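Long-range contacts in cytochrome c (Pseudomonas aeruginosa, PDB 6RTE), which acts as the dihydro-heme d1 dehydrogenase NirN of heme d1 biosynthesis, an oxidoreductase that combines a c-type heme with an eight-bladed beta-propeller: residues R177-G182 and A196-W201; G200-Y205 and R250-V255; L220-L225 and V234-Y239. One frame throughout, in Å; residues are numbered along the deposited sequence.

Interaction 1 (R177-G182 and A196-W201). With HEC (heme c), chain C.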
loop_
_atom_site.group_PDB
_atom_site.type_symbol
_atom_site.label_atom_id
_atom_site.label_comp_id
_atom_site.label_asym_id
_atom_site.label_seq_id
_atom_site.Cartn_x
_atom_site.Cartn_y
_atom_site.Cartn_z
ATOM N N ARG A 177 6.985 6.289 -10.453
ATOM C CA ARG A 177 7.415 4.957 -10.836
ATOM C C ARG A 177 6.191 4.093 -11.098
ATOM O O ARG A 177 5.080 4.370 -10.629
ATOM C CB ARG A 177 8.293 4.334 -9.756
ATOM C CG ARG A 177 9.608 5.068 -9.511
ATOM C CD ARG A 177 10.644 4.760 -10.582
ATOM N NE ARG A 177 11.845 5.585 -10.430
ATOM C CZ ARG A 177 12.984 5.386 -11.091
ATOM N NH1 ARG A 177 13.092 4.363 -11.931
ATOM N NH2 ARG A 177 14.024 6.189 -10.897
ATOM N N TYR A 178 6.402 3.030 -11.872
ATOM C CA TYR A 178 5.299 2.190 -12.314
ATOM C C TYR A 178 4.704 1.408 -11.149
ATOM O O TYR A 178 5.423 0.821 -10.347
ATOM C CB TYR A 178 5.806 1.244 -13.411
ATOM C CG TYR A 178 4.789 0.274 -13.940
ATOM C CD1 TYR A 178 3.852 0.662 -14.886
ATOM C CD2 TYR A 178 4.782 -1.052 -13.511
ATOM C CE1 TYR A 178 2.927 -0.237 -15.382
ATOM C CE2 TYR A 178 3.863 -1.955 -14.004
ATOM C CZ TYR A 178 2.940 -1.544 -14.937
ATOM O OH TYR A 178 2.024 -2.447 -15.426
ATOM N N ALA A 179 3.372 1.411 -11.065
ATOM C CA ALA A 179 2.611 0.574 -10.135
ATOM C C ALA A 179 3.052 0.800 -8.683
ATOM O O ALA A 179 3.636 -0.061 -8.024
ATOM C CB ALA A 179 2.739 -0.909 -10.524
ATOM N N LEU A 180 2.721 1.985 -8.186
ATOM C CA LEU A 180 2.990 2.291 -6.788
ATOM C C LEU A 180 2.247 1.310 -5.881
ATOM O O LEU A 180 1.111 0.918 -6.162
ATOM C CB LEU A 180 2.565 3.721 -6.465
ATOM C CG LEU A 180 3.322 4.839 -7.183
ATOM C CD1 LEU A 180 2.844 6.203 -6.673
ATOM C CD2 LEU A 180 4.812 4.686 -6.981
ATOM N N HIS A 181 2.896 0.930 -4.789
ATOM C CA HIS A 181 2.417 -0.108 -3.885
ATOM C C HIS A 181 2.374 0.405 -2.457
ATOM O O HIS A 181 3.328 1.030 -1.997
ATOM C CB HIS A 181 3.341 -1.341 -3.892
ATOM C CG HIS A 181 2.919 -2.415 -4.833
ATOM N ND1 HIS A 181 3.417 -3.697 -4.758
ATOM C CD2 HIS A 181 2.057 -2.403 -5.878
ATOM C CE1 HIS A 181 2.874 -4.432 -5.713
ATOM N NE2 HIS A 181 2.048 -3.671 -6.406
ATOM N N GLY A 182 1.291 0.102 -1.749
ATOM C CA GLY A 182 1.277 0.224 -0.306
ATOM C C GLY A 182 0.857 1.571 0.238
ATOM O O GLY A 182 0.728 1.709 1.462
ATOM N N ALA A 196 6.667 3.661 -2.560
ATOM C CA ALA A 196 7.277 2.397 -2.960
ATOM C C ALA A 196 6.567 1.895 -4.205
ATOM O O ALA A 196 5.340 2.019 -4.327
ATOM C CB ALA A 196 7.201 1.358 -1.839
ATOM N N SER A 197 7.330 1.343 -5.141
ATOM C CA SER A 197 6.746 0.798 -6.357
ATOM C C SER A 197 6.872 -0.718 -6.357
ATOM O O SER A 197 7.703 -1.309 -5.657
ATOM C CB SER A 197 7.401 1.393 -7.620
ATOM O OG SER A 197 8.590 0.710 -7.977
ATOM N N ARG A 198 6.020 -1.339 -7.171
ATOM C CA ARG A 198 5.980 -2.788 -7.260
ATOM C C ARG A 198 7.350 -3.376 -7.545
ATOM O O ARG A 198 7.749 -4.383 -6.938
ATOM C CB ARG A 198 4.995 -3.207 -8.356
ATOM C CG ARG A 198 4.889 -4.726 -8.541
ATOM C CD ARG A 198 4.072 -5.062 -9.766
ATOM N NE ARG A 198 4.889 -5.086 -10.968
ATOM C CZ ARG A 198 4.413 -5.213 -12.205
ATOM N NH1 ARG A 198 3.102 -5.309 -12.432
ATOM N NH2 ARG A 198 5.257 -5.232 -13.227
ATOM N N ASP A 199 8.083 -2.784 -8.480
ATOM C CA ASP A 199 9.346 -3.353 -8.942
ATOM C C ASP A 199 10.545 -2.854 -8.148
ATOM O O ASP A 199 11.689 -3.032 -8.584
ATOM C CB ASP A 199 9.503 -3.081 -10.438
ATOM C CG ASP A 199 8.366 -3.682 -11.248
ATOM O OD1 ASP A 199 7.774 -4.678 -10.767
ATOM O OD2 ASP A 199 8.050 -3.167 -12.345
ATOM N N GLY A 200 10.312 -2.245 -6.987
ATOM C CA GLY A 200 11.360 -2.061 -5.991
ATOM C C GLY A 200 11.883 -0.651 -5.838
ATOM O O GLY A 200 12.825 -0.448 -5.060
ATOM N N TRP A 201 11.308 0.324 -6.532
ATOM C CA TRP A 201 11.813 1.689 -6.495
ATOM C C TRP A 201 11.181 2.467 -5.347
ATOM O O TRP A 201 9.973 2.378 -5.104
ATOM C CB TRP A 201 11.548 2.402 -7.815
ATOM C CG TRP A 201 12.435 1.914 -8.909
ATOM C CD1 TRP A 201 12.151 0.929 -9.822
ATOM C CD2 TRP A 201 13.761 2.357 -9.199
ATOM N NE1 TRP A 201 13.223 0.743 -10.662
ATOM C CE2 TRP A 201 14.223 1.601 -10.302
ATOM C CE3 TRP A 201 14.606 3.310 -8.639
ATOM C CZ2 TRP A 201 15.483 1.785 -10.851
ATOM C CZ3 TRP A 201 15.862 3.487 -9.184
ATOM C CH2 TRP A 201 16.285 2.733 -10.279
HETATM FE FE HEC C . 6.317 -4.507 -22.764
HETATM C CHA HEC C . 4.132 -3.639 -20.352
HETATM C CHB HEC C . 5.567 -7.839 -22.300
HETATM C CHC HEC C . 8.306 -5.375 -25.496
HETATM C CHD HEC C . 7.517 -1.358 -22.939
HETATM N NA HEC C . 5.096 -5.547 -21.579
HETATM C C1A HEC C . 4.270 -4.977 -20.640
HETATM C C2A HEC C . 3.545 -5.998 -19.976
HETATM C C3A HEC C . 3.941 -7.173 -20.523
HETATM C C4A HEC C . 4.913 -6.899 -21.517
HETATM C CMA HEC C . 3.442 -8.529 -20.125
HETATM C CAA HEC C . 2.530 -5.810 -18.871
HETATM C CBA HEC C . 3.277 -5.783 -17.526
HETATM C CGA HEC C . 2.438 -5.501 -16.304
HETATM O O1A HEC C . 3.005 -5.323 -15.197
HETATM O O2A HEC C . 1.205 -5.432 -16.371
HETATM N NB HEC C . 6.842 -6.300 -23.719
HETATM C C1B HEC C . 6.429 -7.512 -23.361
HETATM C C2B HEC C . 6.999 -8.485 -24.233
HETATM C C3B HEC C . 7.768 -7.823 -25.151
HETATM C C4B HEC C . 7.649 -6.393 -24.791
HETATM C CMB HEC C . 6.773 -9.966 -24.148
HETATM C CAB HEC C . 8.566 -8.293 -26.319
HETATM C CBB HEC C . 7.797 -9.389 -27.055
HETATM N NC HEC C . 7.678 -3.549 -24.024
HETATM C C1C HEC C . 8.385 -4.056 -25.061
HETATM C C2C HEC C . 9.183 -3.028 -25.608
HETATM C C3C HEC C . 8.947 -1.868 -24.884
HETATM C C4C HEC C . 8.005 -2.225 -23.874
HETATM C CMC HEC C . 10.101 -3.225 -26.777
HETATM C CAC HEC C . 9.518 -0.507 -24.972
HETATM C CBC HEC C . 9.229 0.375 -26.181
HETATM N ND HEC C . 5.920 -2.884 -21.864
HETATM C C1D HEC C . 6.500 -1.697 -22.053
HETATM C C2D HEC C . 5.910 -0.689 -21.161
HETATM C C3D HEC C . 4.968 -1.308 -20.444
HETATM C C4D HEC C . 4.996 -2.704 -20.894
HETATM C CMD HEC C . 6.291 0.766 -21.076
HETATM C CAD HEC C . 4.094 -0.695 -19.378
HETATM C CBD HEC C . 2.821 -0.094 -19.982
HETATM C CGD HEC C . 1.911 0.521 -18.944
HETATM O O1D HEC C . 2.111 1.687 -18.572
HETATM O O2D HEC C . 0.961 -0.106 -18.454
HETATM O O HOH W 1 7.902 -0.145 -10.394
HETATM O O HOH W 2 3.802 3.704 -2.318
#

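Interaction 2 (G200-Y205 and R250-V255)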
loop_
_atom_site.group_PDB
_atom_site.type_symbol
_atom_site.label_atom_id
_atom_site.label_comp_id
_atom_site.label_asym_id
_atom_site.label_seq_id
_atom_site.Cartn_x
_atom_site.Cartn_y
_atom_site.Cartn_z
ATOM N N GLY A 200 10.312 -2.245 -6.987
ATOM C CA GLY A 200 11.360 -2.061 -5.991
ATOM C C GLY A 200 11.883 -0.651 -5.838
ATOM O O GLY A 200 12.825 -0.448 -5.060
ATOM N N TRP A 201 11.308 0.324 -6.532
ATOM C CA TRP A 201 11.813 1.689 -6.495
ATOM C C TRP A 201 11.181 2.467 -5.347
ATOM O O TRP A 201 9.973 2.378 -5.104
ATOM C CB TRP A 201 11.548 2.402 -7.815
ATOM C CG TRP A 201 12.435 1.914 -8.909
ATOM C CD1 TRP A 201 12.151 0.929 -9.822
ATOM C CD2 TRP A 201 13.761 2.357 -9.199
ATOM N NE1 TRP A 201 13.223 0.743 -10.662
ATOM C CE2 TRP A 201 14.223 1.601 -10.302
ATOM C CE3 TRP A 201 14.606 3.310 -8.639
ATOM C CZ2 TRP A 201 15.483 1.785 -10.851
ATOM C CZ3 TRP A 201 15.862 3.487 -9.184
ATOM C CH2 TRP A 201 16.285 2.733 -10.279
ATOM N N VAL A 202 12.011 3.220 -4.636
ATOM C CA VAL A 202 11.557 4.096 -3.560
ATOM C C VAL A 202 11.825 5.531 -3.992
ATOM O O VAL A 202 12.934 5.844 -4.453
ATOM C CB VAL A 202 12.267 3.785 -2.233
ATOM C CG1 VAL A 202 11.764 4.715 -1.133
ATOM C CG2 VAL A 202 12.069 2.325 -1.840
ATOM N N THR A 203 10.824 6.399 -3.826
ATOM C CA THR A 203 10.898 7.796 -4.239
ATOM C C THR A 203 10.650 8.691 -3.029
ATOM O O THR A 203 9.686 8.489 -2.286
ATOM C CB THR A 203 9.867 8.108 -5.344
ATOM O OG1 THR A 203 10.053 7.215 -6.453
ATOM C CG2 THR A 203 9.990 9.560 -5.845
ATOM N N LEU A 204 11.528 9.674 -2.831
ATOM C CA LEU A 204 11.369 10.702 -1.806
ATOM C C LEU A 204 10.982 12.006 -2.486
ATOM O O LEU A 204 11.695 12.483 -3.373
ATOM C CB LEU A 204 12.659 10.869 -1.005
ATOM C CG LEU A 204 12.728 12.035 -0.009
ATOM C CD1 LEU A 204 11.556 12.018 0.963
ATOM C CD2 LEU A 204 14.066 11.983 0.728
ATOM N N TYR A 205 9.860 12.593 -2.057
ATOM C CA TYR A 205 9.308 13.798 -2.659
ATOM C C TYR A 205 9.148 14.864 -1.590
ATOM O O TYR A 205 8.595 14.595 -0.521
ATOM C CB TYR A 205 7.957 13.496 -3.315
ATOM C CG TYR A 205 7.382 14.621 -4.138
ATOM C CD1 TYR A 205 7.764 14.800 -5.457
ATOM C CD2 TYR A 205 6.435 15.483 -3.604
ATOM C CE1 TYR A 205 7.226 15.818 -6.228
ATOM C CE2 TYR A 205 5.894 16.513 -4.371
ATOM C CZ TYR A 205 6.297 16.666 -5.677
ATOM O OH TYR A 205 5.774 17.659 -6.441
ATOM N N ARG A 250 16.591 10.844 4.777
ATOM C CA ARG A 250 16.900 12.164 4.243
ATOM C C ARG A 250 17.379 12.136 2.798
ATOM O O ARG A 250 17.237 13.136 2.092
ATOM C CB ARG A 250 17.962 12.843 5.113
ATOM C CG ARG A 250 17.495 13.078 6.547
ATOM C CD ARG A 250 16.487 14.205 6.613
ATOM N NE ARG A 250 17.152 15.497 6.598
ATOM C CZ ARG A 250 17.600 16.116 7.692
ATOM N NH1 ARG A 250 17.456 15.560 8.884
ATOM N NH2 ARG A 250 18.199 17.290 7.587
ATOM N N ASP A 251 17.962 11.010 2.344
ATOM C CA ASP A 251 18.511 10.965 0.995
ATOM C C ASP A 251 18.354 9.595 0.330
ATOM O O ASP A 251 18.868 9.419 -0.780
ATOM C CB ASP A 251 20.008 11.369 0.994
ATOM C CG ASP A 251 20.874 10.514 1.922
ATOM O OD1 ASP A 251 20.394 9.467 2.425
ATOM O OD2 ASP A 251 22.046 10.917 2.170
ATOM N N LEU A 252 17.663 8.659 0.968
ATOM C CA LEU A 252 17.452 7.279 0.509
ATOM C C LEU A 252 18.762 6.525 0.277
ATOM O O LEU A 252 18.800 5.571 -0.509
ATOM C CB LEU A 252 16.577 7.241 -0.756
ATOM C CG LEU A 252 15.175 7.828 -0.566
ATOM C CD1 LEU A 252 14.342 7.636 -1.857
ATOM C CD2 LEU A 252 14.466 7.223 0.627
ATOM N N SER A 253 19.827 6.914 0.981
ATOM C CA SER A 253 21.075 6.167 0.929
ATOM C C SER A 253 20.930 4.860 1.713
ATOM O O SER A 253 20.116 4.742 2.641
ATOM C CB SER A 253 22.240 7.013 1.471
ATOM O OG SER A 253 22.057 7.363 2.841
ATOM N N LEU A 254 21.696 3.855 1.303
ATOM C CA LEU A 254 21.590 2.538 1.930
ATOM C C LEU A 254 22.284 2.524 3.289
ATOM O O LEU A 254 23.457 2.895 3.411
ATOM C CB LEU A 254 22.213 1.467 1.041
ATOM C CG LEU A 254 22.213 0.064 1.664
ATOM C CD1 LEU A 254 20.809 -0.397 1.997
ATOM C CD2 LEU A 254 22.899 -0.930 0.725
ATOM N N VAL A 255 21.567 2.072 4.309
ATOM C CA VAL A 255 22.153 1.812 5.606
ATOM C C VAL A 255 22.514 0.332 5.773
ATOM O O VAL A 255 23.641 0.001 6.129
ATOM C CB VAL A 255 21.205 2.296 6.727
ATOM C CG1 VAL A 255 21.834 2.066 8.095
ATOM C CG2 VAL A 255 20.876 3.783 6.521
#

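Interaction 3 (L220-L225 and V234-Y239)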
loop_
_atom_site.group_PDB
_atom_site.type_symbol
_atom_site.label_atom_id
_atom_site.label_comp_id
_atom_site.label_asym_id
_atom_site.label_seq_id
_atom_site.Cartn_x
_atom_site.Cartn_y
_atom_site.Cartn_z
ATOM N N LEU A 220 13.652 -6.043 -6.021
ATOM C CA LEU A 220 13.103 -6.387 -7.329
ATOM C C LEU A 220 11.590 -6.539 -7.315
ATOM O O LEU A 220 10.948 -6.325 -8.343
ATOM C CB LEU A 220 13.726 -7.704 -7.831
ATOM C CG LEU A 220 15.243 -7.678 -8.009
ATOM C CD1 LEU A 220 15.759 -9.058 -8.446
ATOM C CD2 LEU A 220 15.637 -6.634 -9.026
ATOM N N ASN A 221 11.022 -6.938 -6.183
ATOM C CA ASN A 221 9.575 -6.969 -5.986
ATOM C C ASN A 221 9.334 -6.551 -4.542
ATOM O O ASN A 221 9.746 -7.253 -3.603
ATOM C CB ASN A 221 8.982 -8.341 -6.278
ATOM C CG ASN A 221 7.465 -8.331 -6.279
ATOM O OD1 ASN A 221 6.830 -8.790 -5.334
ATOM N ND2 ASN A 221 6.880 -7.806 -7.339
ATOM N N THR A 222 8.686 -5.406 -4.366
ATOM C CA THR A 222 8.571 -4.746 -3.072
ATOM C C THR A 222 7.117 -4.753 -2.619
ATOM O O THR A 222 6.201 -4.658 -3.439
ATOM C CB THR A 222 9.095 -3.311 -3.161
ATOM O OG1 THR A 222 10.508 -3.354 -3.370
ATOM C CG2 THR A 222 8.800 -2.518 -1.881
ATOM N N ARG A 223 6.911 -4.895 -1.311
ATOM C CA ARG A 223 5.574 -4.922 -0.727
ATOM C C ARG A 223 5.145 -3.551 -0.208
ATOM O O ARG A 223 4.134 -3.005 -0.654
ATOM C CB ARG A 223 5.512 -5.970 0.393
ATOM C CG ARG A 223 5.575 -7.409 -0.111
ATOM C CD ARG A 223 4.233 -7.881 -0.677
ATOM N NE ARG A 223 3.329 -8.271 0.403
ATOM C CZ ARG A 223 2.185 -8.923 0.232
ATOM N NH1 ARG A 223 1.774 -9.255 -0.985
ATOM N NH2 ARG A 223 1.452 -9.240 1.286
ATOM N N ASN A 224 5.880 -2.982 0.735
ATOM C CA ASN A 224 5.558 -1.645 1.216
ATOM C C ASN A 224 6.765 -1.101 1.967
ATOM O O ASN A 224 7.824 -1.739 2.045
ATOM C CB ASN A 224 4.280 -1.642 2.081
ATOM C CG ASN A 224 4.514 -2.145 3.497
ATOM O OD1 ASN A 224 5.271 -3.080 3.731
ATOM N ND2 ASN A 224 3.860 -1.502 4.461
ATOM N N LEU A 225 6.616 0.110 2.493
ATOM C CA LEU A 225 7.667 0.690 3.315
ATOM C C LEU A 225 7.041 1.406 4.493
ATOM O O LEU A 225 5.829 1.628 4.548
ATOM C CB LEU A 225 8.574 1.636 2.506
ATOM C CG LEU A 225 7.970 2.849 1.803
ATOM C CD1 LEU A 225 7.546 3.939 2.777
ATOM C CD2 LEU A 225 9.005 3.381 0.815
ATOM N N VAL A 234 13.856 4.855 6.712
ATOM C CA VAL A 234 12.890 4.161 5.874
ATOM C C VAL A 234 13.228 2.671 5.898
ATOM O O VAL A 234 14.373 2.281 5.614
ATOM C CB VAL A 234 12.906 4.689 4.427
ATOM C CG1 VAL A 234 11.952 3.898 3.555
ATOM C CG2 VAL A 234 12.566 6.176 4.394
ATOM N N LEU A 235 12.244 1.847 6.209
ATOM C CA LEU A 235 12.395 0.392 6.169
ATOM C C LEU A 235 11.511 -0.149 5.051
ATOM O O LEU A 235 10.297 0.088 5.048
ATOM C CB LEU A 235 12.038 -0.251 7.511
ATOM C CG LEU A 235 12.369 -1.751 7.587
ATOM C CD1 LEU A 235 13.870 -1.948 7.564
ATOM C CD2 LEU A 235 11.734 -2.406 8.826
ATOM N N VAL A 236 12.121 -0.872 4.112
ATOM C CA VAL A 236 11.433 -1.394 2.934
ATOM C C VAL A 236 11.289 -2.905 3.082
ATOM O O VAL A 236 12.280 -3.604 3.338
ATOM C CB VAL A 236 12.195 -1.071 1.630
ATOM C CG1 VAL A 236 11.392 -1.517 0.429
ATOM C CG2 VAL A 236 12.538 0.406 1.535
ATOM N N GLY A 237 10.065 -3.396 2.909
ATOM C CA GLY A 237 9.780 -4.819 2.977
ATOM C C GLY A 237 9.653 -5.418 1.593
ATOM O O GLY A 237 8.736 -5.078 0.841
ATOM N N ASN A 238 10.565 -6.343 1.272
ATOM C CA ASN A 238 10.665 -6.915 -0.061
ATOM C C ASN A 238 10.170 -8.358 -0.089
ATOM O O ASN A 238 10.404 -9.137 0.849
ATOM C CB ASN A 238 12.111 -6.875 -0.569
ATOM C CG ASN A 238 12.568 -5.482 -0.961
ATOM O OD1 ASN A 238 11.775 -4.653 -1.401
ATOM N ND2 ASN A 238 13.865 -5.221 -0.811
ATOM N N TYR A 239 9.465 -8.703 -1.177
ATOM C CA TYR A 239 9.235 -10.085 -1.543
ATOM C C TYR A 239 10.483 -10.693 -2.183
ATOM O O TYR A 239 10.850 -11.826 -1.873
ATOM C CB TYR A 239 8.066 -10.197 -2.529
ATOM C CG TYR A 239 6.783 -10.720 -1.956
ATOM C CD1 TYR A 239 6.485 -10.568 -0.610
ATOM C CD2 TYR A 239 5.860 -11.374 -2.771
ATOM C CE1 TYR A 239 5.308 -11.048 -0.078
ATOM C CE2 TYR A 239 4.673 -11.857 -2.253
ATOM C CZ TYR A 239 4.405 -11.685 -0.898
ATOM O OH TYR A 239 3.237 -12.158 -0.349
#

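Interaction 1 (R177-G182 and A196-W201)
The guanidinium of R177 lies flat on one face of the W201 indole, the two planes 10° apart and their centres separated by 3.8 Å. This is a stacked cation-pi pair, in which R177 NH1 sits over the middle of the indole at 3.4 Å from W201 CE2. A bend at chi2 (-78°) turns the arginine chain over the ring, while its NE forms a salt bridge with E215. R198 meets its flat neighbours differently. One face of its guanidinium receives the edge of the Y178 ring, CE2 of Y178 standing 3.6 Å from NH2 of R198 with the planes 77° apart. At the guanidinium's own edge lie D199 OD1, bound by R198 NE at 2.9 Å, and a heme c propionate, whose O1A accepts from R198 NH1 at 2.8 Å and also from NH2. Bonds on NE and on both terminal nitrogens would hold the group from turning. Y178 OH adds only a weak bond to O1A; R84 also hydrogen-bonds the heme, so the propionate is gripped mainly by arginines. Further back, R198 CB packs over the H181 ring in a CH-pi contact. The backbones are tied by R198 N to A179 O (2.8 Å) and by H181 N to A196 O, and one water joins Y178 O to S197 OG. The short, weakly bonded strand 180-181 lies antiparallel to strand 192-197 at the start of a propeller blade, and the type I turn S197-G200 leads into strand 201-206; R198 also touches N221 of strand 221-227 in the next blade.

Interaction 2 (G200-Y205 and R250-V255)
L252 places its CG anti to its own carbonyl carbon (chi1 -61°) and extends the chain at chi2, which carries CD1 towards V202 and L204. L204 sets its CG anti to the backbone N (chi1 172°), turning CD2 towards the carbonyl of R250. The L252 CD1 methyl is the main point of touch: it lies 3.7 Å from L204 CB and 4.0 Å from V202 CG1. It also rests against the strand's backbone, 3.5 Å from V202 O. L204 CD2 reaches 3.6 Å from R250 O, so the leucine packs on the polypeptide as well as on a side chain. The contact is therefore apolar packing, with L252 entering from a loop where its backbone has a left-handed conformation. Just beside it, D251 OD1 accepts from both S253 N (3.0 Å) and S253 OG on one face of the carboxylate; the first bond makes an Asx turn that shapes the loop around L252. The contact joins two adjacent blades of the propeller: V202 and L204 belong to strand 201-206, between strands 192-197 and 211-217, while the loop of L252 links strand 243-248, whose L247 it touches, to strand 254-259.

Interaction 3 (L220-L225 and V234-Y239)
R223 lays its side chain over one face of the Y239 ring, with the guanidinium and ring planes only 7° apart but displaced from one another. Its CD lies over the face, toward the rim, in a CH-pi contact 3.7 Å from the ring centroid, and beyond it the guanidinium slides past the rim until the phenol oxygen lies above one of its faces. Bends at chi2 (-78°) and chi3 fold the arginine chain along the tyrosine in this way. R223 NH1 and Y239 OH are 3.3 Å apart, yet the angle is too poor for a hydrogen bond; the polar end is instead held by R223 NE to S271 O. N221 lies alongside the same tyrosine and points the same way, its amide plane turned 46° from the ring and its OD1 3.4 Å from Y239 CB.

These side chains mark one end of an antiparallel beta hairpin, strands 221-227 and 233-238, which opens a four-stranded propeller blade. A classic beta bulge interrupts it: R223 and N224 both face G237, R223 N donating to G237 O at 2.8 Å and G237 N to N224 O at 2.9 Å. The bulge shifts the register by one residue between T222 and N224.

On the face that carries T222, N238, L225 and V236, the side chains of T222 and N238 cross obliquely. T222 OG1 donates to N238 OD1 at 2.7 Å, tilted from the carbonyl plane, and N238 ND2 is hydrogen-bonded to N243 OD1 and A218 O, so several bonds fix the amide. The side chains of T222 and V236 cross at about a right angle, CG2 of T222 3.6 Å from CG1 of V236. Farther along, L225 CD2 meets V234 CG1 at 4.1 Å, and L225 also packs on Y194 and A196 of strand 192-197.

Interactions 1 and 3 lie about 9 Å apart between centres, and interaction 2 stands about 12 Å from each. Interaction 1 comes first along the chain and shares G200 and W201 with interaction 2, whose long loop encloses interaction 3. Strands 192-197 and 201-206 are neighbours in one blade; strands 221-227, 233-238, 243-248 and 254-259 form the next. The blades meet where V202 packs against L225 and V236, and where T222 probably bonds with R198 and H181. Successive blades of the propeller are thus joined by both apolar packing and polar links, and R198, which grips the heme c propionate, stands at that seam.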